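Local coordinates for protein TRAP dicarboxylate transporter, DctP subunit (Anaerococcus prevoti, PDB 4N91) that binds D-glucuronate, as alpha or beta anomer, and probably serves as the extracytoplasmic solute-binding component of a TRAP transporter, at residues A[154-159]-A[172-177]. Sequence-based numbering, arbitrary orientation.
Sequences RSFYTK and LKIRVQ. With BDP (beta-D-glucopyranuronic acid), chain C.
Carboxylate oxygen O6B of the bound beta-D-glucuronate is gripped by both arginines of the contact: R175 NH1 donates to it at 2.7 Å, nearly straight at 172°, and R154 NH2 at 3.0 Å. R175 NH2 reaches the other oxygen, O6A, at 2.9 Å, so the guanidinium and carboxylate pair end-on through its two terminal nitrogens, the arginine–carboxylate pairing characteristic of TRAP solute-binding proteins. R154 comes in from another direction, its chain bent at chi3 (71°), and also gives NH1 to the ring oxygen O5 at 3.2 Å. The shared carboxylate probably offsets the charge of the two cations, which lie close together. Q177 NE2 lies over one face of the R154 guanidinium, offset toward the rim, with amide and guanidinium planes 20° apart and NE2 3.3 Å from NH1; both are donors and do not bond, and NE2 turns to S95 OG. E214 forms a salt bridge with R154 NE, probably helping to orient this arginine, while a water held by Y157 OH bonds weakly to R175 NH1. Away from the sugar the contact becomes apolar: I174 CG2 meets the edge of the F156 ring at CE1 (4.1 Å), and T158 CG2 touches L172 CD1. No hydrogen bond joins the two strands, which belong to different sheets. Strand 154-158 runs between 212-215 and 231-238, and strand 173-176 pairs in parallel with 192-195; M186 of helix 180-188 packs against both F156 and I174.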
ATOM      1  N   ARG A 154       5.933  -3.371  -5.980  1.00 13.42           N
ATOM      2  CA  ARG A 154       4.985  -4.245  -6.641  1.00 13.15           C
ATOM      3  C   ARG A 154       5.530  -4.700  -7.982  1.00 14.01           C
ATOM      4  O   ARG A 154       6.013  -3.895  -8.780  1.00 15.36           O
ATOM      5  CB  ARG A 154       3.645  -3.538  -6.829  1.00 13.43           C
ATOM      6  CG  ARG A 154       3.048  -3.109  -5.494  1.00 14.05           C
ATOM      7  CD  ARG A 154       1.784  -2.385  -5.628  1.00 13.82           C
ATOM      8  NE  ARG A 154       0.639  -3.202  -6.045  1.00 15.12           N
ATOM      9  CZ  ARG A 154      -0.241  -3.746  -5.215  1.00 16.52           C
ATOM     10  NH1 ARG A 154      -0.100  -3.627  -3.896  1.00 13.79           N
ATOM     11  NH2 ARG A 154      -1.272  -4.417  -5.714  1.00 14.88           N
ATOM     12  N   SER A 155       5.469  -6.003  -8.208  1.00 12.00           N
ATOM     13  CA  SER A 155       5.906  -6.626  -9.437  1.00 11.84           C
ATOM     14  C   SER A 155       4.883  -7.664  -9.886  1.00 13.40           C
ATOM     15  O   SER A 155       4.164  -8.205  -9.050  1.00 12.70           O
ATOM     16  CB  SER A 155       7.210  -7.365  -9.192  1.00 14.79           C
ATOM     17  OG  SER A 155       8.291  -6.464  -9.037  1.00 14.97           O
ATOM     18  N   PHE A 156       4.906  -8.014 -11.179  1.00 13.47           N
ATOM     19  CA  PHE A 156       3.967  -8.991 -11.739  1.00 10.87           C
ATOM     20  C   PHE A 156       4.282 -10.426 -11.349  1.00 13.85           C
ATOM     21  O   PHE A 156       5.443 -10.855 -11.347  1.00 14.42           O
ATOM     22  CB  PHE A 156       3.943  -8.859 -13.265  1.00 12.37           C
ATOM     23  CG  PHE A 156       3.341  -7.568 -13.729  1.00 12.57           C
ATOM     24  CD1 PHE A 156       2.008  -7.322 -13.538  1.00 13.13           C
ATOM     25  CD2 PHE A 156       4.121  -6.586 -14.343  1.00 14.54           C
ATOM     26  CE1 PHE A 156       1.449  -6.111 -13.924  1.00 18.34           C
ATOM     27  CE2 PHE A 156       3.566  -5.400 -14.732  1.00 16.90           C
ATOM     28  CZ  PHE A 156       2.237  -5.152 -14.520  1.00 16.57           C
ATOM     29  N   TYR A 157       3.239 -11.190 -11.076  1.00 11.85           N
ATOM     30  CA  TYR A 157       3.378 -12.640 -10.972  1.00 11.12           C
ATOM     31  C   TYR A 157       2.207 -13.288 -11.694  1.00 11.09           C
ATOM     32  O   TYR A 157       1.091 -12.769 -11.729  1.00 13.19           O
ATOM     33  CB  TYR A 157       3.479 -13.126  -9.526  1.00 10.63           C
ATOM     34  CG  TYR A 157       2.450 -12.596  -8.531  1.00 11.39           C
ATOM     35  CD1 TYR A 157       2.670 -11.410  -7.846  1.00 12.24           C
ATOM     36  CD2 TYR A 157       1.277 -13.297  -8.260  1.00 12.35           C
ATOM     37  CE1 TYR A 157       1.763 -10.942  -6.906  1.00 11.87           C
ATOM     38  CE2 TYR A 157       0.361 -12.834  -7.344  1.00 12.44           C
ATOM     39  CZ  TYR A 157       0.613 -11.656  -6.657  1.00 12.10           C
ATOM     40  OH  TYR A 157      -0.275 -11.186  -5.714  1.00 13.20           O
ATOM     41  N   THR A 158       2.492 -14.429 -12.308  1.00 12.84           N
ATOM     42  CA  THR A 158       1.550 -15.084 -13.165  1.00 11.78           C
ATOM     43  C   THR A 158       1.607 -16.601 -12.976  1.00 13.47           C
ATOM     44  O   THR A 158       2.569 -17.145 -12.445  1.00 14.12           O
ATOM     45  CB  THR A 158       1.897 -14.776 -14.624  1.00 15.92           C
ATOM     46  OG1 THR A 158       3.281 -15.084 -14.823  1.00 17.49           O
ATOM     47  CG2 THR A 158       1.672 -13.298 -14.965  1.00 17.30           C
ATOM     48  N   LYS A 159       0.551 -17.262 -13.434  1.00 15.95           N
ATOM     49  CA  LYS A 159       0.421 -18.707 -13.342  1.00 13.06           C
ATOM     50  C   LYS A 159       1.083 -19.468 -14.475  1.00 15.58           C
ATOM     51  O   LYS A 159       1.844 -20.411 -14.230  1.00 19.34           O
ATOM     52  CB  LYS A 159      -1.079 -19.052 -13.304  1.00 17.53           C
ATOM     53  CG  LYS A 159      -1.371 -20.541 -13.234  1.00 25.64           C
ATOM     54  CD  LYS A 159      -2.841 -20.764 -12.917  1.00 34.93           C
ATOM     55  CE  LYS A 159      -3.160 -22.232 -12.702  1.00 45.48           C
ATOM     56  NZ  LYS A 159      -2.886 -22.988 -13.937  1.00 49.64           N
ATOM     57  N   LEU A 172      -3.671 -11.214 -21.204  1.00 20.85           N
ATOM     58  CA  LEU A 172      -3.861 -11.681 -19.823  1.00 21.05           C
ATOM     59  C   LEU A 172      -4.794 -10.731 -19.079  1.00 17.06           C
ATOM     60  O   LEU A 172      -4.903  -9.535 -19.406  1.00 21.08           O
ATOM     61  CB  LEU A 172      -2.539 -11.743 -19.055  1.00 18.11           C
ATOM     62  CG  LEU A 172      -1.433 -12.647 -19.615  1.00 23.72           C
ATOM     63  CD1 LEU A 172      -0.275 -12.700 -18.633  1.00 21.13           C
ATOM     64  CD2 LEU A 172      -1.965 -14.023 -19.921  1.00 24.97           C
ATOM     65  N   LYS A 173      -5.446 -11.263 -18.057  1.00 14.27           N
ATOM     66  CA  LYS A 173      -6.247 -10.478 -17.135  1.00 15.44           C
ATOM     67  C   LYS A 173      -5.475 -10.458 -15.824  1.00 14.58           C
ATOM     68  O   LYS A 173      -5.238 -11.514 -15.216  1.00 14.76           O
ATOM     69  CB  LYS A 173      -7.591 -11.165 -16.883  1.00 17.48           C
ATOM     70  CG  LYS A 173      -8.477 -11.247 -18.122  1.00 22.25           C
ATOM     71  CD  LYS A 173      -9.830 -11.833 -17.765  1.00 24.72           C
ATOM     72  CE  LYS A 173     -10.659 -12.149 -18.999  1.00 29.18           C
ATOM     73  NZ  LYS A 173     -12.063 -12.500 -18.613  1.00 26.67           N
ATOM     74  N   ILE A 174      -5.054  -9.266 -15.406  1.00 13.37           N
ATOM     75  CA  ILE A 174      -4.199  -9.121 -14.239  1.00 11.23           C
ATOM     76  C   ILE A 174      -4.968  -8.375 -13.177  1.00 10.76           C
ATOM     77  O   ILE A 174      -5.505  -7.304 -13.450  1.00 13.32           O
ATOM     78  CB  ILE A 174      -2.928  -8.324 -14.580  1.00 13.33           C
ATOM     79  CG1 ILE A 174      -2.136  -9.055 -15.669  1.00 15.88           C
ATOM     80  CG2 ILE A 174      -2.110  -8.063 -13.342  1.00 16.50           C
ATOM     81  CD1 ILE A 174      -1.608 -10.430 -15.268  1.00 14.48           C
ATOM     82  N   ARG A 175      -5.024  -8.922 -11.969  1.00 11.16           N
ATOM     83  CA  ARG A 175      -5.712  -8.232 -10.875  1.00 11.59           C
ATOM     84  C   ARG A 175      -4.913  -7.005 -10.458  1.00 11.98           C
ATOM     85  O   ARG A 175      -3.665  -7.044 -10.378  1.00 12.19           O
ATOM     86  CB  ARG A 175      -5.918  -9.152  -9.669  1.00 11.61           C
ATOM     87  CG  ARG A 175      -6.603  -8.478  -8.500  1.00 10.36           C
ATOM     88  CD  ARG A 175      -5.623  -7.859  -7.498  1.00 11.74           C
ATOM     89  NE  ARG A 175      -6.292  -7.159  -6.420  1.00 11.28           N
ATOM     90  CZ  ARG A 175      -5.655  -6.617  -5.391  1.00 13.27           C
ATOM     91  NH1 ARG A 175      -4.330  -6.711  -5.325  1.00 12.00           N
ATOM     92  NH2 ARG A 175      -6.333  -5.993  -4.439  1.00 11.52           N
ATOM     93  N   VAL A 176      -5.642  -5.921 -10.206  1.00 12.50           N
ATOM     94  CA  VAL A 176      -5.086  -4.726  -9.597  1.00 13.89           C
ATOM     95  C   VAL A 176      -6.028  -4.298  -8.467  1.00 12.80           C
ATOM     96  O   VAL A 176      -7.104  -4.860  -8.291  1.00 13.39           O
ATOM     97  CB  VAL A 176      -4.914  -3.586 -10.602  1.00 14.41           C
ATOM     98  CG1 VAL A 176      -3.894  -4.005 -11.662  1.00 16.55           C
ATOM     99  CG2 VAL A 176      -6.238  -3.234 -11.241  1.00 14.65           C
ATOM    100  N   GLN A 177      -5.581  -3.334  -7.675  1.00 13.05           N
ATOM    101  CA  GLN A 177      -6.443  -2.732  -6.676  1.00 10.73           C
ATOM    102  C   GLN A 177      -7.468  -1.839  -7.350  1.00 16.17           C
ATOM    103  O   GLN A 177      -7.392  -1.599  -8.563  1.00 17.78           O
ATOM    104  CB  GLN A 177      -5.605  -1.939  -5.695  1.00 12.35           C
ATOM    105  CG  GLN A 177      -4.564  -2.800  -4.974  1.00 14.64           C
ATOM    106  CD  GLN A 177      -3.849  -2.014  -3.892  1.00 16.42           C
ATOM    107  OE1 GLN A 177      -4.374  -1.819  -2.796  1.00 19.31           O
ATOM    108  NE2 GLN A 177      -2.674  -1.550  -4.203  1.00 15.05           N
TER
HETATM  109  C1  BDP C 402      -0.489  -5.066  -0.178  0.66 11.04           C
HETATM  110  C2  BDP C 402      -0.812  -3.867   0.590  0.66 10.84           C
HETATM  111  C3  BDP C 402      -2.261  -3.874   0.982  0.66 11.12           C
HETATM  112  C4  BDP C 402      -3.110  -3.935  -0.167  0.66 11.11           C
HETATM  113  C5  BDP C 402      -2.745  -5.114  -0.983  0.66  9.51           C
HETATM  114  C6  BDP C 402      -3.520  -5.153  -2.324  0.66 11.29           C
HETATM  115  O2  BDP C 402      -0.095  -4.120   1.863  0.66 10.60           O
HETATM  116  O3  BDP C 402      -2.566  -2.687   1.785  0.66 12.27           O
HETATM  117  O4  BDP C 402      -4.415  -3.935   0.110  0.66 12.65           O
HETATM  118  O5  BDP C 402      -1.319  -5.081  -1.339  0.66 12.23           O
HETATM  119  O6A BDP C 402      -4.766  -5.125  -2.221  0.66 12.50           O
HETATM  120  O1  BDP C 402       0.826  -4.851  -0.749  0.66 11.71           O
HETATM  121  O6B BDP C 402      -2.900  -5.436  -3.374  0.66 13.00           O
HETATM  122  O   HOH W   1      -1.924  -8.930  -5.438  1.00 14.86           O